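Local atomic coordinates of inactive glucansucrase (Lactobacillus reuteri, PDB entry 5JBD), a protein that is an inactive glucansucrase of glycoside hydrolase family 70 that carries a bound calcium ion. Residues 786-798 and 833-847. Numbering follows the deposited sequence.
Sequences YFAYTTGGGNGQE and INKWSAKYQNGTSLQ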
ATOM      1  N   TYR A 786      25.273  -4.506  -5.980  1.00 29.85           N
ATOM      2  CA  TYR A 786      24.085  -5.353  -5.915  1.00 29.82           C
ATOM      3  C   TYR A 786      23.278  -5.107  -7.185  1.00 29.42           C
ATOM      4  O   TYR A 786      23.119  -3.950  -7.610  1.00 29.20           O
ATOM      5  CB  TYR A 786      23.272  -4.906  -4.682  1.00 29.31           C
ATOM      6  CG  TYR A 786      21.984  -5.659  -4.342  1.00 30.10           C
ATOM      7  CD1 TYR A 786      21.999  -7.015  -4.016  1.00 31.69           C
ATOM      8  CD2 TYR A 786      20.750  -4.990  -4.273  1.00 29.91           C
ATOM      9  CE1 TYR A 786      20.825  -7.688  -3.667  1.00 31.38           C
ATOM     10  CE2 TYR A 786      19.570  -5.655  -3.921  1.00 30.13           C
ATOM     11  CZ  TYR A 786      19.605  -6.999  -3.611  1.00 30.90           C
ATOM     12  OH  TYR A 786      18.440  -7.674  -3.267  1.00 29.15           O
ATOM     13  N   PHE A 787      22.771  -6.175  -7.799  1.00 29.49           N
ATOM     14  CA  PHE A 787      22.085  -6.064  -9.086  1.00 29.26           C
ATOM     15  C   PHE A 787      20.566  -5.955  -8.924  1.00 29.51           C
ATOM     16  O   PHE A 787      19.800  -6.809  -9.372  1.00 29.20           O
ATOM     17  CB  PHE A 787      22.474  -7.235 -10.002  1.00 30.21           C
ATOM     18  CG  PHE A 787      23.953  -7.340 -10.277  1.00 31.51           C
ATOM     19  CD1 PHE A 787      24.698  -6.220 -10.659  1.00 32.85           C
ATOM     20  CD2 PHE A 787      24.599  -8.565 -10.210  1.00 33.22           C
ATOM     21  CE1 PHE A 787      26.057  -6.322 -10.932  1.00 32.81           C
ATOM     22  CE2 PHE A 787      25.955  -8.677 -10.495  1.00 34.04           C
ATOM     23  CZ  PHE A 787      26.685  -7.551 -10.856  1.00 34.16           C
ATOM     24  N   ALA A 788      20.134  -4.864  -8.295  1.00 30.20           N
ATOM     25  CA  ALA A 788      18.717  -4.652  -7.998  1.00 29.61           C
ATOM     26  C   ALA A 788      17.954  -4.398  -9.271  1.00 29.65           C
ATOM     27  O   ALA A 788      18.493  -3.799 -10.212  1.00 29.91           O
ATOM     28  CB  ALA A 788      18.544  -3.463  -7.059  1.00 30.22           C
ATOM     29  N   TYR A 789      16.709  -4.859  -9.303  1.00 28.61           N
ATOM     30  CA  TYR A 789      15.747  -4.429 -10.318  1.00 28.80           C
ATOM     31  C   TYR A 789      15.307  -3.012  -9.957  1.00 28.07           C
ATOM     32  O   TYR A 789      14.708  -2.806  -8.905  1.00 28.67           O
ATOM     33  CB  TYR A 789      14.557  -5.389 -10.379  1.00 29.31           C
ATOM     34  CG  TYR A 789      14.935  -6.722 -10.984  1.00 30.84           C
ATOM     35  CD1 TYR A 789      15.491  -7.735 -10.208  1.00 32.72           C
ATOM     36  CD2 TYR A 789      14.796  -6.948 -12.346  1.00 32.90           C
ATOM     37  CE1 TYR A 789      15.862  -8.950 -10.772  1.00 34.11           C
ATOM     38  CE2 TYR A 789      15.155  -8.166 -12.925  1.00 33.87           C
ATOM     39  CZ  TYR A 789      15.693  -9.159 -12.131  1.00 34.84           C
ATOM     40  OH  TYR A 789      16.061 -10.353 -12.690  1.00 35.31           O
ATOM     41  N   THR A 790      15.666  -2.046 -10.801  1.00 28.05           N
ATOM     42  CA  THR A 790      15.408  -0.621 -10.557  1.00 28.84           C
ATOM     43  C   THR A 790      14.827   0.169 -11.737  1.00 29.35           C
ATOM     44  O   THR A 790      14.388   1.310 -11.554  1.00 28.70           O
ATOM     45  CB  THR A 790      16.719   0.109 -10.248  1.00 29.10           C
ATOM     46  OG1 THR A 790      17.543   0.062 -11.410  1.00 30.07           O
ATOM     47  CG2 THR A 790      17.458  -0.513  -9.079  1.00 29.36           C
ATOM     48  N   THR A 791      14.862  -0.402 -12.941  1.00 30.24           N
ATOM     49  CA  THR A 791      14.730   0.379 -14.144  1.00 29.60           C
ATOM     50  C   THR A 791      13.499  -0.050 -14.947  1.00 29.86           C
ATOM     51  O   THR A 791      13.271  -1.243 -15.183  1.00 29.57           O
ATOM     52  CB  THR A 791      16.040   0.307 -14.956  1.00 31.95           C
ATOM     53  OG1 THR A 791      17.106   0.828 -14.152  1.00 29.68           O
ATOM     54  CG2 THR A 791      15.943   1.107 -16.251  1.00 33.23           C
ATOM     55  N   GLY A 792      12.708   0.942 -15.353  1.00 29.79           N
ATOM     56  CA  GLY A 792      11.462   0.701 -16.067  1.00 31.11           C
ATOM     57  C   GLY A 792      10.476   1.831 -15.873  1.00 30.78           C
ATOM     58  O   GLY A 792      10.872   2.976 -15.651  1.00 32.54           O
ATOM     59  N   GLY A 793       9.196   1.504 -15.955  1.00 30.49           N
ATOM     60  CA  GLY A 793       8.123   2.498 -15.943  1.00 30.73           C
ATOM     61  C   GLY A 793       7.099   2.308 -17.046  1.00 33.97           C
ATOM     62  O   GLY A 793       6.027   2.931 -17.001  1.00 33.38           O
ATOM     63  N   GLY A 794       7.436   1.481 -18.050  1.00 34.87           N
ATOM     64  CA  GLY A 794       6.523   1.132 -19.129  1.00 37.64           C
ATOM     65  C   GLY A 794       6.442   2.231 -20.163  1.00 37.58           C
ATOM     66  O   GLY A 794       7.072   3.285 -20.023  1.00 38.79           O
ATOM     67  N   ASN A 795       5.624   1.994 -21.184  1.00 38.62           N
ATOM     68  CA  ASN A 795       5.338   3.001 -22.204  1.00 38.17           C
ATOM     69  C   ASN A 795       4.547   4.192 -21.652  1.00 34.70           C
ATOM     70  O   ASN A 795       4.602   5.285 -22.226  1.00 34.29           O
ATOM     71  CB  ASN A 795       4.610   2.376 -23.396  1.00 40.29           C
ATOM     72  CG  ASN A 795       5.506   1.427 -24.191  1.00 47.92           C
ATOM     73  OD1 ASN A 795       6.746   1.526 -24.155  1.00 51.29           O
ATOM     74  ND2 ASN A 795       4.884   0.515 -24.930  1.00 49.87           N
ATOM     75  N   GLY A 796       3.820   3.991 -20.555  1.00 32.40           N
ATOM     76  CA  GLY A 796       3.143   5.093 -19.869  1.00 30.97           C
ATOM     77  C   GLY A 796       4.114   6.157 -19.385  1.00 28.85           C
ATOM     78  O   GLY A 796       3.910   7.350 -19.625  1.00 30.18           O
ATOM     79  N   GLN A 797       5.171   5.738 -18.703  1.00 27.24           N
ATOM     80  CA  GLN A 797       6.184   6.693 -18.266  1.00 27.58           C
ATOM     81  C   GLN A 797       6.902   7.352 -19.453  1.00 28.53           C
ATOM     82  O   GLN A 797       7.225   8.543 -19.407  1.00 28.33           O
ATOM     83  CB  GLN A 797       7.202   6.023 -17.335  1.00 26.58           C
ATOM     84  CG  GLN A 797       8.027   7.019 -16.527  1.00 25.76           C
ATOM     85  CD  GLN A 797       7.201   7.766 -15.471  1.00 25.12           C
ATOM     86  OE1 GLN A 797       6.333   7.181 -14.822  1.00 25.06           O
ATOM     87  NE2 GLN A 797       7.490   9.045 -15.278  1.00 24.72           N
ATOM     88  N   GLU A 798       7.148   6.575 -20.511  1.00 29.90           N
ATOM     89  CA  GLU A 798       7.807   7.111 -21.709  1.00 31.24           C
ATOM     90  C   GLU A 798       6.956   8.186 -22.348  1.00 30.04           C
ATOM     91  O   GLU A 798       7.453   9.251 -22.650  1.00 31.64           O
ATOM     92  CB  GLU A 798       8.096   6.021 -22.760  1.00 34.51           C
ATOM     93  CG  GLU A 798       9.165   5.009 -22.361  1.00 36.94           C
ATOM     94  CD  GLU A 798      10.593   5.513 -22.482  1.00 39.32           C
ATOM     95  OE1 GLU A 798      10.817   6.676 -22.917  1.00 38.04           O
ATOM     96  OE2 GLU A 798      11.506   4.729 -22.105  1.00 42.38           O
ATOM     97  N   ILE A 833      11.188  12.735 -16.468  1.00 30.40           N
ATOM     98  CA  ILE A 833      11.403  11.329 -16.119  1.00 31.37           C
ATOM     99  C   ILE A 833      10.635  10.437 -17.113  1.00 31.67           C
ATOM    100  O   ILE A 833       9.436  10.199 -16.951  1.00 29.27           O
ATOM    101  CB  ILE A 833      10.993  11.021 -14.659  1.00 30.07           C
ATOM    102  CG1 ILE A 833      11.833  11.878 -13.705  1.00 30.40           C
ATOM    103  CG2 ILE A 833      11.185   9.535 -14.369  1.00 30.07           C
ATOM    104  CD1 ILE A 833      11.527  11.693 -12.226  1.00 29.81           C
ATOM    105  N   ASN A 834      11.339   9.962 -18.142  1.00 32.40           N
ATOM    106  CA  ASN A 834      10.763   9.032 -19.121  1.00 32.25           C
ATOM    107  C   ASN A 834      10.926   7.581 -18.685  1.00 31.56           C
ATOM    108  O   ASN A 834      10.241   6.690 -19.208  1.00 30.63           O
ATOM    109  CB  ASN A 834      11.388   9.243 -20.503  1.00 34.33           C
ATOM    110  CG  ASN A 834      12.873   8.917 -20.539  1.00 35.14           C
ATOM    111  OD1 ASN A 834      13.670   9.530 -19.841  1.00 35.02           O
ATOM    112  ND2 ASN A 834      13.244   7.936 -21.356  1.00 38.82           N
ATOM    113  N   LYS A 835      11.850   7.352 -17.752  1.00 30.61           N
ATOM    114  CA  LYS A 835      12.198   6.019 -17.298  1.00 32.96           C
ATOM    115  C   LYS A 835      12.759   6.109 -15.889  1.00 30.99           C
ATOM    116  O   LYS A 835      13.626   6.931 -15.646  1.00 31.78           O
ATOM    117  CB  LYS A 835      13.264   5.452 -18.228  1.00 36.16           C
ATOM    118  CG  LYS A 835      13.693   4.032 -17.906  1.00 42.12           C
ATOM    119  CD  LYS A 835      14.603   3.427 -18.986  1.00 46.01           C
ATOM    120  CE  LYS A 835      13.848   2.923 -20.220  1.00 51.51           C
ATOM    121  NZ  LYS A 835      12.551   2.199 -19.959  1.00 52.75           N
ATOM    122  N   TRP A 836      12.261   5.280 -14.971  1.00 30.40           N
ATOM    123  CA  TRP A 836      12.768   5.238 -13.588  1.00 29.29           C
ATOM    124  C   TRP A 836      14.076   4.456 -13.549  1.00 29.65           C
ATOM    125  O   TRP A 836      14.256   3.501 -14.295  1.00 29.62           O
ATOM    126  CB  TRP A 836      11.735   4.617 -12.614  1.00 28.48           C
ATOM    127  CG  TRP A 836      10.478   5.431 -12.513  1.00 28.23           C
ATOM    128  CD1 TRP A 836       9.316   5.239 -13.203  1.00 28.94           C
ATOM    129  CD2 TRP A 836      10.275   6.590 -11.702  1.00 28.41           C
ATOM    130  NE1 TRP A 836       8.405   6.213 -12.880  1.00 28.42           N
ATOM    131  CE2 TRP A 836       8.962   7.054 -11.953  1.00 28.66           C
ATOM    132  CE3 TRP A 836      11.079   7.288 -10.794  1.00 27.60           C
ATOM    133  CZ2 TRP A 836       8.424   8.183 -11.306  1.00 30.01           C
ATOM    134  CZ3 TRP A 836      10.549   8.417 -10.149  1.00 28.50           C
ATOM    135  CH2 TRP A 836       9.237   8.853 -10.414  1.00 28.01           C
ATOM    136  N   SER A 837      14.981   4.875 -12.678  1.00 29.25           N
ATOM    137  CA  SER A 837      16.212   4.139 -12.395  1.00 29.27           C
ATOM    138  C   SER A 837      16.697   4.536 -10.989  1.00 30.13           C
ATOM    139  O   SER A 837      16.060   5.366 -10.333  1.00 28.34           O
ATOM    140  CB  SER A 837      17.266   4.423 -13.469  1.00 29.65           C
ATOM    141  OG  SER A 837      17.797   5.727 -13.344  1.00 28.74           O
ATOM    142  N   ALA A 838      17.812   3.952 -10.538  1.00 30.77           N
ATOM    143  CA  ALA A 838      18.260   4.075  -9.145  1.00 30.89           C
ATOM    144  C   ALA A 838      18.550   5.503  -8.701  1.00 31.36           C
ATOM    145  O   ALA A 838      18.355   5.840  -7.523  1.00 29.33           O
ATOM    146  CB  ALA A 838      19.481   3.206  -8.899  1.00 31.95           C
ATOM    147  N   LYS A 839      18.996   6.349  -9.629  1.00 31.04           N
ATOM    148  CA  LYS A 839      19.292   7.738  -9.288  1.00 32.81           C
ATOM    149  C   LYS A 839      18.087   8.495  -8.713  1.00 30.83           C
ATOM    150  O   LYS A 839      18.286   9.475  -8.004  1.00 31.88           O
ATOM    151  CB  LYS A 839      19.895   8.498 -10.474  1.00 34.03           C
ATOM    152  CG  LYS A 839      18.945   8.833 -11.605  1.00 36.49           C
ATOM    153  CD  LYS A 839      19.724   9.461 -12.759  1.00 40.03           C
ATOM    154  CE  LYS A 839      18.801   9.921 -13.871  1.00 42.36           C
ATOM    155  NZ  LYS A 839      19.565  10.365 -15.073  1.00 46.71           N
ATOM    156  N   TYR A 840      16.864   8.027  -9.004  1.00 29.36           N
ATOM    157  CA  TYR A 840      15.631   8.600  -8.459  1.00 28.23           C
ATOM    158  C   TYR A 840      15.039   7.822  -7.269  1.00 28.59           C
ATOM    159  O   TYR A 840      13.871   8.054  -6.898  1.00 27.51           O
ATOM    160  CB  TYR A 840      14.574   8.703  -9.576  1.00 28.01           C
ATOM    161  CG  TYR A 840      14.925   9.645 -10.694  1.00 28.88           C
ATOM    162  CD1 TYR A 840      15.362  10.947 -10.429  1.00 29.24           C
ATOM    163  CD2 TYR A 840      14.817   9.250 -12.030  1.00 29.91           C
ATOM    164  CE1 TYR A 840      15.683  11.810 -11.454  1.00 30.27           C
ATOM    165  CE2 TYR A 840      15.142  10.114 -13.066  1.00 30.15           C
ATOM    166  CZ  TYR A 840      15.570  11.389 -12.774  1.00 30.26           C
ATOM    167  OH  TYR A 840      15.897  12.265 -13.784  1.00 30.41           O
ATOM    168  N   GLN A 841      15.833   6.935  -6.661  1.00 28.47           N
ATOM    169  CA  GLN A 841      15.358   5.996  -5.629  1.00 28.08           C
ATOM    170  C   GLN A 841      16.267   6.022  -4.397  1.00 28.22           C
ATOM    171  O   GLN A 841      17.490   6.200  -4.521  1.00 28.32           O
ATOM    172  CB  GLN A 841      15.306   4.570  -6.205  1.00 27.21           C
ATOM    173  CG  GLN A 841      14.323   4.439  -7.354  1.00 26.47           C
ATOM    174  CD  GLN A 841      14.414   3.109  -8.086  1.00 28.40           C
ATOM    175  OE1 GLN A 841      14.833   2.089  -7.535  1.00 27.51           O
ATOM    176  NE2 GLN A 841      13.987   3.118  -9.338  1.00 28.96           N
ATOM    177  N   ASN A 842      15.654   5.850  -3.225  1.00 27.22           N
ATOM    178  CA  ASN A 842      16.371   5.808  -1.948  1.00 26.49           C
ATOM    179  C   ASN A 842      16.949   4.436  -1.656  1.00 26.10           C
ATOM    180  O   ASN A 842      17.989   4.333  -1.003  1.00 25.10           O
ATOM    181  CB  ASN A 842      15.433   6.160  -0.773  1.00 26.42           C
ATOM    182  CG  ASN A 842      15.041   7.628  -0.730  1.00 27.08           C
ATOM    183  OD1 ASN A 842      13.897   7.964  -0.348  1.00 30.20           O
ATOM    184  ND2 ASN A 842      15.954   8.504  -1.077  1.00 24.57           N
ATOM    185  N   GLY A 843      16.282   3.385  -2.137  1.00 25.43           N
ATOM    186  CA  GLY A 843      16.680   2.022  -1.825  1.00 25.39           C
ATOM    187  C   GLY A 843      15.584   1.065  -2.202  1.00 24.96           C
ATOM    188  O   GLY A 843      14.646   1.435  -2.913  1.00 26.05           O
ATOM    189  N   THR A 844      15.708  -0.174  -1.752  1.00 25.55           N
ATOM    190  CA  THR A 844      14.706  -1.198  -2.027  1.00 25.56           C
ATOM    191  C   THR A 844      14.630  -2.157  -0.864  1.00 26.68           C
ATOM    192  O   THR A 844      15.625  -2.363  -0.163  1.00 28.41           O
ATOM    193  CB  THR A 844      15.005  -1.989  -3.334  1.00 25.33           C
ATOM    194  OG1 THR A 844      14.026  -3.023  -3.532  1.00 25.17           O
ATOM    195  CG2 THR A 844      16.380  -2.633  -3.286  1.00 26.17           C
ATOM    196  N   SER A 845      13.454  -2.755  -0.663  1.00 26.55           N
ATOM    197  CA  SER A 845      13.351  -3.941   0.170  1.00 27.55           C
ATOM    198  C   SER A 845      14.153  -5.068  -0.486  1.00 28.65           C
ATOM    199  O   SER A 845      14.401  -5.037  -1.688  1.00 28.54           O
ATOM    200  CB  SER A 845      11.898  -4.363   0.394  1.00 28.24           C
ATOM    201  OG  SER A 845      11.168  -4.441  -0.818  1.00 29.94           O
ATOM    202  N   LEU A 846      14.588  -6.036   0.312  1.00 29.08           N
ATOM    203  CA  LEU A 846      15.463  -7.096  -0.186  1.00 29.63           C
ATOM    204  C   LEU A 846      14.751  -7.825  -1.323  1.00 30.83           C
ATOM    205  O   LEU A 846      13.572  -8.147  -1.211  1.00 29.77           O
ATOM    206  CB  LEU A 846      15.846  -8.069   0.931  1.00 29.91           C
ATOM    207  CG  LEU A 846      16.459  -7.495   2.212  1.00 30.06           C
ATOM    208  CD1 LEU A 846      16.849  -8.619   3.164  1.00 31.79           C
ATOM    209  CD2 LEU A 846      17.643  -6.578   1.929  1.00 31.17           C
ATOM    210  N   GLN A 847      15.455  -8.049  -2.437  1.00 30.57           N
ATOM    211  CA  GLN A 847      14.811  -8.572  -3.646  1.00 30.38           C
ATOM    212  C   GLN A 847      14.961 -10.082  -3.856  1.00 30.53           C
ATOM    213  O   GLN A 847      14.507 -10.609  -4.878  1.00 29.83           O
ATOM    214  CB  GLN A 847      15.307  -7.794  -4.872  1.00 31.55           C
ATOM    215  CG  GLN A 847      14.885  -6.331  -4.848  1.00 31.02           C
ATOM    216  CD  GLN A 847      15.122  -5.618  -6.167  1.00 31.91           C
ATOM    217  OE1 GLN A 847      15.741  -6.164  -7.080  1.00 31.73           O
ATOM    218  NE2 GLN A 847      14.663  -4.371  -6.263  1.00 30.56           N
TER
HETATM  219  O   HOH W   1       9.675   3.803 -19.003  1.00 33.66           O
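Q847 reaches across to strand 786-791 with an extended side chain. Its CB lies 3.5 Å from Y786 OH, the oxygen that also accepts the backbone N-H of Q847 and is hydrogen-bonded to E172. CG passes 4.1 Å from Y786 OH, and CD draws up to the backbone of Y789. With the chain extended beyond CG (chi2 -168°), the amide meets that residue twice: OE1 takes Y789 N at 2.8 Å on an in-plane lone pair and lies at the edge of the Y789 ring, 3.5 Å from CD1, while NE2 gives one hydrogen to Y789 O and one to T844 OG1, so both ends of the amide are fixed. At the next strand residue, T790, the carbonyl O accepts Q841 NE2 at 2.9 Å; Q841 OE1 is held by N242. G792 and W836 then form a single antiparallel hydrogen-bonded bridge. Farther along, the Q797 side chain bends at chi2 (69°); its NE2 donates to I833 O at 2.8 Å, and W836 NE1 donates a weak hydrogen bond to Q797 OE1. E798 accepts N834 ND2 and forms a long salt bridge to K835. Strand 841-845 shares an antiparallel sheet with outer strand 784-791, separated from it by strands 193-197 and 758-767; helix 794-800 follows.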